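Local coordinates for protein bradyzoite surface antigen BSR4 (Toxoplasma gondii, PDB 2JKS) that serves as a surface antigen of the bradyzoite stage, with two SRS domains of the SAG1-related family, and binds zinc, at residues 176-181 / 200-205. Numbering follows the deposited sequence.
Sequences CAYGKG and INCGSD. With ZN (zinc ion), chain F.
Two donors converge on the carbonyl oxygen of Asn201: the backbone N of Cys176 at 3.1 Å, with a nearly straight N-H...O angle of 169°, and a water at 2.9 Å that also donates to Cys176 O. The Cys176 N to Asn201 O bond continues the parallel pairing of strands 173-175 and 197-201 in the second SRS domain, on its side nearest the first domain, just where both segments leave the sheet. Farther along, Tyr178 OH donates to Cys202 O across 2.6 Å, approaching in the carbonyl plane on a lone pair, with a C=O...O angle of 115°. The Tyr178 CG lies beside its own backbone N, which aims the ring at the turn 202-205; Asp205 O lies over one ring face, offset toward the rim, while Cys202 O lies at the edge in the ring plane. Asp205 CB reaches Tyr178 CD2 at 4.0 Å, and ring and carboxylate planes stand almost perpendicular, 88° apart. Disulfides fix both cysteines, Cys176 to Cys301 and Cys202 to Cys275, so strands 269-277 and 301-307 of the facing sheet are tied to this end of the sheet. With Glu96, from the first SRS domain, the Asp205 carboxylate bridges the two domains through zinc, Asp205 OD1 lying 2.0 Å from the metal.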
loop_
_atom_site.group_PDB
_atom_site.type_symbol
_atom_site.label_atom_id
_atom_site.label_comp_id
_atom_site.label_asym_id
_atom_site.label_seq_id
_atom_site.Cartn_x
_atom_site.Cartn_y
_atom_site.Cartn_z
ATOM N N CYS A 176 -8.644 1.806 -5.557
ATOM C CA CYS A 176 -8.642 0.415 -5.094
ATOM C C CYS A 176 -7.266 0.069 -4.515
ATOM O O CYS A 176 -6.241 0.502 -5.030
ATOM C CB CYS A 176 -8.971 -0.572 -6.242
ATOM S SG CYS A 176 -10.743 -0.703 -6.642
ATOM N N ALA A 177 -7.297 -0.698 -3.438
ATOM C CA ALA A 177 -6.098 -1.314 -2.858
ATOM C C ALA A 177 -6.410 -2.780 -2.515
ATOM O O ALA A 177 -7.532 -3.256 -2.719
ATOM C CB ALA A 177 -5.618 -0.511 -1.644
ATOM N N TYR A 178 -5.407 -3.515 -2.024
ATOM C CA TYR A 178 -5.396 -4.970 -2.127
ATOM C C TYR A 178 -4.721 -5.588 -0.890
ATOM O O TYR A 178 -4.502 -6.817 -0.841
ATOM C CB TYR A 178 -4.620 -5.419 -3.405
ATOM C CG TYR A 178 -5.040 -4.657 -4.647
ATOM C CD1 TYR A 178 -6.262 -4.956 -5.285
ATOM C CD2 TYR A 178 -4.269 -3.598 -5.140
ATOM C CE1 TYR A 178 -6.709 -4.209 -6.346
ATOM C CE2 TYR A 178 -4.691 -2.880 -6.219
ATOM C CZ TYR A 178 -5.923 -3.168 -6.794
ATOM O OH TYR A 178 -6.298 -2.459 -7.870
ATOM N N GLY A 179 -4.440 -4.754 0.113
ATOM C CA GLY A 179 -3.904 -5.240 1.393
ATOM C C GLY A 179 -4.844 -6.128 2.157
ATOM O O GLY A 179 -6.051 -6.103 1.925
ATOM N N LYS A 180 -4.292 -6.925 3.063
ATOM C CA LYS A 180 -5.083 -7.710 4.013
ATOM C C LYS A 180 -6.297 -6.963 4.632
ATOM O O LYS A 180 -7.395 -7.543 4.766
ATOM C CB LYS A 180 -4.162 -8.272 5.162
ATOM C CG LYS A 180 -4.793 -9.419 5.981
ATOM C CD LYS A 180 -3.991 -9.706 7.272
ATOM C CE LYS A 180 -4.642 -10.801 8.159
ATOM N NZ LYS A 180 -5.705 -10.262 9.073
ATOM N N GLY A 181 -6.110 -5.703 5.001
ATOM C CA GLY A 181 -7.162 -4.898 5.587
ATOM C C GLY A 181 -7.842 -3.883 4.665
ATOM O O GLY A 181 -8.641 -3.098 5.128
ATOM N N ILE A 200 -12.640 4.233 -11.909
ATOM C CA ILE A 200 -11.978 3.200 -11.148
ATOM C C ILE A 200 -10.500 3.224 -11.429
ATOM O O ILE A 200 -10.076 3.074 -12.571
ATOM C CB ILE A 200 -12.524 1.806 -11.522
ATOM C CG1 ILE A 200 -14.075 1.777 -11.514
ATOM C CG2 ILE A 200 -11.905 0.693 -10.620
ATOM C CD1 ILE A 200 -14.721 1.972 -10.178
ATOM N N ASN A 201 -9.725 3.477 -10.378
ATOM C CA ASN A 201 -8.269 3.417 -10.469
ATOM C C ASN A 201 -7.742 2.160 -9.779
ATOM O O ASN A 201 -7.810 2.042 -8.527
ATOM C CB ASN A 201 -7.634 4.666 -9.888
ATOM C CG ASN A 201 -8.030 5.935 -10.643
ATOM O OD1 ASN A 201 -8.113 5.950 -11.889
ATOM N ND2 ASN A 201 -8.325 6.987 -9.898
ATOM N N CYS A 202 -7.258 1.194 -10.584
ATOM C CA CYS A 202 -6.675 -0.008 -9.987
ATOM C C CYS A 202 -5.180 0.150 -9.598
ATOM O O CYS A 202 -4.687 -0.608 -8.777
ATOM C CB CYS A 202 -6.803 -1.256 -10.892
ATOM S SG CYS A 202 -8.507 -1.650 -11.371
ATOM N N GLY A 203 -4.494 1.147 -10.152
ATOM C CA GLY A 203 -3.048 1.311 -9.807
ATOM C C GLY A 203 -2.287 0.210 -10.540
ATOM O O GLY A 203 -2.886 -0.607 -11.243
ATOM N N SER A 204 -0.962 0.166 -10.397
ATOM C CA SER A 204 -0.214 -0.767 -11.207
ATOM C C SER A 204 -0.283 -2.165 -10.600
ATOM O O SER A 204 0.092 -3.106 -11.251
ATOM C CB SER A 204 1.245 -0.293 -11.388
ATOM O OG SER A 204 1.842 -0.182 -10.105
ATOM N N ASP A 205 -0.824 -2.299 -9.383
ATOM C CA ASP A 205 -0.919 -3.601 -8.700
ATOM C C ASP A 205 -2.220 -4.358 -9.000
ATOM O O ASP A 205 -2.425 -5.489 -8.528
ATOM C CB ASP A 205 -0.820 -3.377 -7.186
ATOM C CG ASP A 205 0.597 -3.058 -6.753
ATOM O OD1 ASP A 205 1.494 -3.702 -7.305
ATOM O OD2 ASP A 205 0.815 -2.190 -5.871
HETATM ZN ZN ZN F . 3.479 -3.535 -6.877
HETATM O O HOH W 1 -5.446 2.304 -6.919
HETATM O O HOH W 2 4.935 -4.693 -8.440
#